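Local coordinates for protein deseasin MCP-01 (Pseudoalteromonas sp., PDB 3VV3) that degrades collagen as a bacterial serine protease of the subtilisin family, cutting peptide bonds with its calcium-binding catalytic domain, at residues A[133-137]-A[152-156]; A[194-200]-A[221-226]. One frame throughout, in Å; residues are numbered along the deposited sequence.

Contact 1 and contact 2 are both buried and both rest on the seven-stranded parallel sheet of the subtilisin fold. Their centres lie about 16 Å apart. Contact 1 packs strand 131-136 against helix 146-161, so it joins the sheet to a helix layer. It has no hydrogen bond across it and relies on one disulfide and on apolar and sulfur-containing side chains. Contact 2 lies within the sheet, where strands 195-199 and 222-228 run side by side. It is a ladder of backbone hydrogen bonds with one asparagine amide added at its start. The two meet where Ile153 CD1 packs 3.7 Å from Phe196 CE2.

Contact 1. Residues A[133-137]-A[152-156]; sequences VGCKF and CIDYM
This is the sheet-to-helix packing of a subtilisin-type alpha/beta fold, locked by a disulfide. Strand 131-136 lies inside the parallel sheet, and helix 146-161 runs back over it. The axes of strand 133-136 and helix 152-156 come within 9.1 Å at 154°, close to antiparallel. Cys135 SG is bonded to Cys152 SG at 2.0 Å. The chi3 of the bridge is -75°. Cys135 SG stands anti to its own backbone N (chi1 -176°), which carries it off the strand toward the helix. The bridge ties the strand covalently to the helix that follows it in the chain. Ile90 and Ala92 also touch Cys135.

One helical turn on from Cys152, Met156 bends at chi2 and lays its methyl over the strand backbone. Met156 CE sits 3.5 Å from Val133 O and 3.8 Å from Cys135 N. These are van der Waals contacts. Val133 meets this side chain tip to tip, with its CG1 3.8 Å from Met156 SD. The other branch, Val133 CG2, approaches the edge of the Tyr155 ring near its plane, 4.1 Å from CE2. An alanine in place of Val133 would remove both branches and would probably leave a gap between the strand and the Met156 thioether and Tyr155 ring edge, with Met156 SD losing this neighbour.

Tyr155 reaches on to the calcium-binding region. Its OH is hydrogen-bonded to Asp86 OD2, and its ring meets that of Tyr83 at about a right angle. Asp86 and Tyr83 are ligands of one bound calcium ion, so the tyrosine links the helix to that site. Just past the C-terminal end of the strand, Phe137 packs against the bridge. Cys152 SG lies oblique to its ring, 5.5 Å from the centroid, while Phe137 CB is 3.7 Å from the same sulfur.

Contact 2. Residues A[194-200]-A[221-226]; sequences ILFVAAA and NVLSIA
Asn221 CG sits between its own backbone N and carbonyl carbon (chi1 64°), and this turns the amide toward the start of the neighbouring strand. Asn221 ND2 gives a hydrogen bond of 2.9 Å to Ile194 O. The bond is nearly straight, 171° at the hydrogen, and the acceptor lies in the amide plane. The same nitrogen is also hydrogen-bonded to Ser189 OG.

From there strands 195-199 and 222-228 run parallel as neighbours in the central sheet. Five backbone hydrogen bonds follow: Phe196 N to Asn221 O, Leu223 N to Phe196 O, Ala198 N to Leu223 O, Ile225 N to Ala198 O, and Ala200 N to Ile225 O. CA-H...O contacts add to the ladder, with Val222 CA 3.3 Å from Phe196 O.

Phe196 and Val222 share one face and point the same way. Phe196 CD1 lies 4.1 Å from Val222 CG2. Val197, Leu223 and Ile225 lie on the other face. There Val197 CG1 touches Ile225 CG1 at 3.8 Å as the two side chains cross obliquely. Ile186 of helix 180-191 packs on Phe196 and Val222, while Thr273 and Val276 of helix 269-284 pack on the opposite face.

Ser224 OG is satisfied outside the pair, by Ser215 O. The ladder thus satisfies the buried peptide N-H and C=O groups that the two strands turn to each other. The Asn221 amide does the same for Ile194 O, just before strand 195-199 begins.

Contact 1. Residues A[133-137]-A[152-156]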
ATOM      1  N   VAL A 133      -5.432   3.091 -21.479  1.00  5.79           N
ATOM      2  CA  VAL A 133      -4.027   3.106 -21.895  1.00  4.21           C
ATOM      3  C   VAL A 133      -3.131   3.242 -20.667  1.00  5.47           C
ATOM      4  O   VAL A 133      -3.386   4.062 -19.785  1.00  5.01           O
ATOM      5  CB  VAL A 133      -3.723   4.246 -22.912  1.00  6.68           C
ATOM      6  CG1 VAL A 133      -4.295   5.577 -22.446  1.00  6.59           C
ATOM      7  CG2 VAL A 133      -2.214   4.355 -23.170  1.00  5.59           C
ATOM      8  N   GLY A 134      -2.090   2.420 -20.599  1.00  5.37           N
ATOM      9  CA  GLY A 134      -1.226   2.441 -19.432  1.00  6.43           C
ATOM     10  C   GLY A 134       0.093   3.126 -19.683  1.00  4.50           C
ATOM     11  O   GLY A 134       0.652   3.032 -20.775  1.00  6.03           O
ATOM     12  N   CYS A 135       0.580   3.843 -18.676  1.00  5.42           N
ATOM     13  CA  CYS A 135       1.980   4.241 -18.650  1.00  5.13           C
ATOM     14  C   CYS A 135       2.561   3.798 -17.314  1.00  6.70           C
ATOM     15  O   CYS A 135       2.117   4.234 -16.245  1.00  5.83           O
ATOM     16  CB  CYS A 135       2.166   5.747 -18.849  1.00  6.19           C
ATOM     17  SG  CYS A 135       3.918   6.232 -18.940  1.00  7.79           S
ATOM     18  N   LYS A 136       3.530   2.898 -17.401  1.00  5.26           N
ATOM     19  CA  LYS A 136       4.194   2.328 -16.243  1.00  4.81           C
ATOM     20  C   LYS A 136       5.410   3.175 -15.904  1.00  6.08           C
ATOM     21  O   LYS A 136       6.374   3.203 -16.671  1.00  6.31           O
ATOM     22  CB  LYS A 136       4.611   0.887 -16.571  1.00  4.33           C
ATOM     23  CG  LYS A 136       5.495   0.214 -15.531  1.00  4.90           C
ATOM     24  CD  LYS A 136       5.763  -1.241 -15.922  1.00  5.45           C
ATOM     25  CE  LYS A 136       6.603  -1.940 -14.859  1.00  6.96           C
ATOM     26  NZ  LYS A 136       5.889  -1.961 -13.532  1.00  5.18           N
ATOM     27  N   PHE A 137       5.365   3.889 -14.776  1.00  4.45           N
ATOM     28  CA  PHE A 137       6.542   4.627 -14.308  1.00  4.04           C
ATOM     29  C   PHE A 137       7.052   4.081 -12.971  1.00  6.05           C
ATOM     30  O   PHE A 137       8.094   4.512 -12.484  1.00  6.19           O
ATOM     31  CB  PHE A 137       6.292   6.150 -14.223  1.00  3.37           C
ATOM     32  CG  PHE A 137       5.600   6.597 -12.955  1.00  4.07           C
ATOM     33  CD1 PHE A 137       4.246   6.353 -12.762  1.00  5.30           C
ATOM     34  CD2 PHE A 137       6.305   7.267 -11.964  1.00  5.07           C
ATOM     35  CE1 PHE A 137       3.600   6.767 -11.593  1.00  5.08           C
ATOM     36  CE2 PHE A 137       5.666   7.691 -10.794  1.00  5.51           C
ATOM     37  CZ  PHE A 137       4.313   7.439 -10.611  1.00  5.80           C
ATOM     38  N   CYS A 152       5.245  10.077 -18.519  1.00  3.80           N
ATOM     39  CA  CYS A 152       3.901   9.521 -18.678  1.00  4.28           C
ATOM     40  C   CYS A 152       2.880  10.584 -19.050  1.00  5.05           C
ATOM     41  O   CYS A 152       2.090  10.400 -19.975  1.00  4.87           O
ATOM     42  CB  CYS A 152       3.454   8.803 -17.399  1.00  3.91           C
ATOM     43  SG  CYS A 152       4.253   7.192 -17.183  1.00  7.12           S
ATOM     44  N   ILE A 153       2.883  11.689 -18.317  1.00  4.14           N
ATOM     45  CA  ILE A 153       1.938  12.765 -18.606  1.00  5.23           C
ATOM     46  C   ILE A 153       2.147  13.312 -20.018  1.00  4.48           C
ATOM     47  O   ILE A 153       1.194  13.453 -20.780  1.00  3.40           O
ATOM     48  CB  ILE A 153       2.009  13.888 -17.549  1.00  4.57           C
ATOM     49  CG1 ILE A 153       1.669  13.316 -16.169  1.00  3.85           C
ATOM     50  CG2 ILE A 153       1.063  15.037 -17.922  1.00  5.57           C
ATOM     51  CD1 ILE A 153       2.079  14.200 -15.004  1.00  4.93           C
ATOM     52  N   ASP A 154       3.398  13.581 -20.374  1.00  5.17           N
ATOM     53  CA  ASP A 154       3.715  14.045 -21.723  1.00  8.12           C
ATOM     54  C   ASP A 154       3.233  13.050 -22.785  1.00  5.61           C
ATOM     55  O   ASP A 154       2.724  13.450 -23.838  1.00  5.76           O
ATOM     56  CB  ASP A 154       5.224  14.266 -21.878  1.00  8.46           C
ATOM     57  CG  ASP A 154       5.737  15.468 -21.089  1.00 10.44           C
ATOM     58  OD1 ASP A 154       4.929  16.224 -20.507  1.00  9.22           O
ATOM     59  OD2 ASP A 154       6.975  15.652 -21.061  1.00 12.97           O
ATOM     60  N   TYR A 155       3.410  11.758 -22.520  1.00  4.39           N
ATOM     61  CA  TYR A 155       2.984  10.725 -23.473  1.00  4.80           C
ATOM     62  C   TYR A 155       1.480  10.776 -23.691  1.00  4.99           C
ATOM     63  O   TYR A 155       1.000  10.746 -24.828  1.00  5.46           O
ATOM     64  CB  TYR A 155       3.383   9.332 -22.971  1.00  5.93           C
ATOM     65  CG  TYR A 155       2.812   8.164 -23.756  1.00  4.02           C
ATOM     66  CD1 TYR A 155       3.373   7.776 -24.970  1.00  6.00           C
ATOM     67  CD2 TYR A 155       1.747   7.412 -23.257  1.00  7.46           C
ATOM     68  CE1 TYR A 155       2.865   6.697 -25.691  1.00  7.31           C
ATOM     69  CE2 TYR A 155       1.236   6.322 -23.974  1.00  6.20           C
ATOM     70  CZ  TYR A 155       1.805   5.975 -25.185  1.00  6.22           C
ATOM     71  OH  TYR A 155       1.318   4.901 -25.894  1.00  5.60           O
ATOM     72  N   MET A 156       0.740  10.854 -22.592  1.00  4.77           N
ATOM     73  CA  MET A 156      -0.717  10.906 -22.652  1.00  5.09           C
ATOM     74  C   MET A 156      -1.194  12.171 -23.360  1.00  7.07           C
ATOM     75  O   MET A 156      -2.141  12.132 -24.156  1.00  6.20           O
ATOM     76  CB  MET A 156      -1.306  10.833 -21.230  1.00  5.21           C
ATOM     77  CG  MET A 156      -0.962   9.540 -20.482  1.00  7.23           C
ATOM     78  SD  MET A 156      -1.863   8.107 -21.123  1.00  7.70           S
ATOM     79  CE  MET A 156      -1.256   6.830 -20.018  1.00  8.11           C
TER

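Contact 2. Residues A[194-200]-A[221-226]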
ATOM      1  N   ILE A 194      -7.495  17.772 -20.495  1.00  4.77           N
ATOM      2  CA  ILE A 194      -7.395  16.528 -19.739  1.00  3.81           C
ATOM      3  C   ILE A 194      -7.620  16.788 -18.251  1.00  5.21           C
ATOM      4  O   ILE A 194      -7.080  17.740 -17.688  1.00  6.89           O
ATOM      5  CB  ILE A 194      -6.018  15.875 -19.954  1.00  4.47           C
ATOM      6  CG1 ILE A 194      -5.838  15.540 -21.438  1.00  5.90           C
ATOM      7  CG2 ILE A 194      -5.861  14.613 -19.085  1.00  4.74           C
ATOM      8  CD1 ILE A 194      -4.447  15.013 -21.792  1.00  5.60           C
ATOM      9  N   LEU A 195      -8.431  15.936 -17.634  1.00  5.40           N
ATOM     10  CA  LEU A 195      -8.701  16.008 -16.205  1.00  6.09           C
ATOM     11  C   LEU A 195      -7.700  15.115 -15.488  1.00  4.21           C
ATOM     12  O   LEU A 195      -7.547  13.951 -15.843  1.00  5.21           O
ATOM     13  CB  LEU A 195     -10.119  15.506 -15.932  1.00  4.35           C
ATOM     14  CG  LEU A 195     -10.597  15.468 -14.482  1.00  5.77           C
ATOM     15  CD1 LEU A 195     -10.900  16.879 -14.005  1.00  6.42           C
ATOM     16  CD2 LEU A 195     -11.838  14.586 -14.380  1.00  6.52           C
ATOM     17  N   PHE A 196      -7.031  15.665 -14.474  1.00  4.23           N
ATOM     18  CA  PHE A 196      -5.937  14.985 -13.780  1.00  5.38           C
ATOM     19  C   PHE A 196      -6.452  14.590 -12.407  1.00  4.61           C
ATOM     20  O   PHE A 196      -6.467  15.414 -11.494  1.00  3.84           O
ATOM     21  CB  PHE A 196      -4.739  15.948 -13.641  1.00  5.47           C
ATOM     22  CG  PHE A 196      -3.465  15.307 -13.115  1.00  5.25           C
ATOM     23  CD1 PHE A 196      -3.283  15.098 -11.756  1.00  5.27           C
ATOM     24  CD2 PHE A 196      -2.444  14.947 -13.989  1.00  7.06           C
ATOM     25  CE1 PHE A 196      -2.108  14.523 -11.275  1.00  5.70           C
ATOM     26  CE2 PHE A 196      -1.269  14.367 -13.518  1.00  7.29           C
ATOM     27  CZ  PHE A 196      -1.103  14.156 -12.162  1.00  6.92           C
ATOM     28  N   VAL A 197      -6.892  13.341 -12.267  1.00  5.31           N
ATOM     29  CA  VAL A 197      -7.452  12.875 -11.000  1.00  3.91           C
ATOM     30  C   VAL A 197      -6.328  12.335 -10.122  1.00  5.34           C
ATOM     31  O   VAL A 197      -5.492  11.572 -10.595  1.00  4.72           O
ATOM     32  CB  VAL A 197      -8.499  11.779 -11.229  1.00  4.36           C
ATOM     33  CG1 VAL A 197      -9.280  11.516  -9.948  1.00  4.59           C
ATOM     34  CG2 VAL A 197      -9.441  12.189 -12.361  1.00  5.70           C
ATOM     35  N   ALA A 198      -6.300  12.732  -8.851  1.00  3.85           N
ATOM     36  CA  ALA A 198      -5.158  12.414  -7.992  1.00  6.27           C
ATOM     37  C   ALA A 198      -5.598  12.026  -6.586  1.00  6.89           C
ATOM     38  O   ALA A 198      -6.560  12.576  -6.065  1.00  8.39           O
ATOM     39  CB  ALA A 198      -4.196  13.603  -7.927  1.00  8.10           C
ATOM     40  N   ALA A 199      -4.872  11.092  -5.981  1.00  6.05           N
ATOM     41  CA  ALA A 199      -5.211  10.559  -4.666  1.00  5.12           C
ATOM     42  C   ALA A 199      -4.729  11.497  -3.568  1.00  5.03           C
ATOM     43  O   ALA A 199      -3.626  12.039  -3.653  1.00  5.88           O
ATOM     44  CB  ALA A 199      -4.566   9.202  -4.489  1.00  6.67           C
ATOM     45  N   ALA A 200      -5.535  11.665  -2.520  1.00  4.51           N
ATOM     46  CA  ALA A 200      -5.181  12.614  -1.468  1.00  5.56           C
ATOM     47  C   ALA A 200      -4.094  12.093  -0.516  1.00  5.84           C
ATOM     48  O   ALA A 200      -3.433  12.882   0.156  1.00  5.72           O
ATOM     49  CB  ALA A 200      -6.423  13.046  -0.680  1.00  6.43           C
ATOM     50  N   ASN A 221      -7.148  21.800 -13.352  1.00  7.56           N
ATOM     51  CA  ASN A 221      -7.625  20.505 -13.850  1.00  6.70           C
ATOM     52  C   ASN A 221      -7.276  19.338 -12.923  1.00  4.86           C
ATOM     53  O   ASN A 221      -7.574  18.184 -13.228  1.00  5.94           O
ATOM     54  CB  ASN A 221      -7.095  20.221 -15.258  1.00  7.21           C
ATOM     55  CG  ASN A 221      -5.588  20.099 -15.292  1.00  6.08           C
ATOM     56  OD1 ASN A 221      -4.883  20.812 -14.573  1.00  7.65           O
ATOM     57  ND2 ASN A 221      -5.082  19.197 -16.127  1.00  5.92           N
ATOM     58  N   VAL A 222      -6.640  19.635 -11.797  1.00  6.19           N
ATOM     59  CA  VAL A 222      -6.371  18.599 -10.802  1.00  4.38           C
ATOM     60  C   VAL A 222      -7.615  18.373  -9.946  1.00  6.34           C
ATOM     61  O   VAL A 222      -8.175  19.322  -9.395  1.00  8.45           O
ATOM     62  CB  VAL A 222      -5.171  18.981  -9.896  1.00  6.65           C
ATOM     63  CG1 VAL A 222      -5.057  18.035  -8.704  1.00  6.02           C
ATOM     64  CG2 VAL A 222      -3.868  19.003 -10.709  1.00  7.24           C
ATOM     65  N   LEU A 223      -8.055  17.120  -9.853  1.00  3.30           N
ATOM     66  CA  LEU A 223      -9.203  16.772  -9.030  1.00  4.85           C
ATOM     67  C   LEU A 223      -8.708  15.800  -7.960  1.00  3.66           C
ATOM     68  O   LEU A 223      -8.326  14.679  -8.268  1.00  6.36           O
ATOM     69  CB  LEU A 223     -10.310  16.165  -9.898  1.00  5.24           C
ATOM     70  CG  LEU A 223     -11.550  15.569  -9.218  1.00  5.66           C
ATOM     71  CD1 LEU A 223     -12.188  16.555  -8.249  1.00  6.48           C
ATOM     72  CD2 LEU A 223     -12.557  15.107 -10.261  1.00  5.22           C
ATOM     73  N   SER A 224      -8.678  16.264  -6.710  1.00  5.70           N
ATOM     74  CA  SER A 224      -8.020  15.553  -5.610  1.00  6.57           C
ATOM     75  C   SER A 224      -9.038  14.807  -4.779  1.00  5.69           C
ATOM     76  O   SER A 224     -10.022  15.396  -4.322  1.00  7.56           O
ATOM     77  CB  SER A 224      -7.262  16.528  -4.690  1.00 10.54           C
ATOM     78  OG  SER A 224      -6.228  17.180  -5.390  1.00 23.59           O
ATOM     79  N   ILE A 225      -8.781  13.523  -4.549  1.00  4.11           N
ATOM     80  CA  ILE A 225      -9.815  12.633  -4.024  1.00  5.01           C
ATOM     81  C   ILE A 225      -9.473  12.009  -2.666  1.00  6.42           C
ATOM     82  O   ILE A 225      -8.436  11.370  -2.515  1.00  6.08           O
ATOM     83  CB  ILE A 225     -10.114  11.516  -5.047  1.00  4.39           C
ATOM     84  CG1 ILE A 225     -10.515  12.133  -6.399  1.00  4.31           C
ATOM     85  CG2 ILE A 225     -11.180  10.569  -4.516  1.00  6.38           C
ATOM     86  CD1 ILE A 225     -11.649  13.135  -6.298  1.00  4.67           C
ATOM     87  N   ALA A 226     -10.355  12.209  -1.685  1.00  5.35           N
ATOM     88  CA  ALA A 226     -10.254  11.523  -0.397  1.00  4.34           C
ATOM     89  C   ALA A 226     -11.018  10.212  -0.487  1.00  6.02           C
ATOM     90  O   ALA A 226     -11.854  10.027  -1.384  1.00  5.52           O
ATOM     91  CB  ALA A 226     -10.820  12.401   0.731  1.00  4.92           C
TER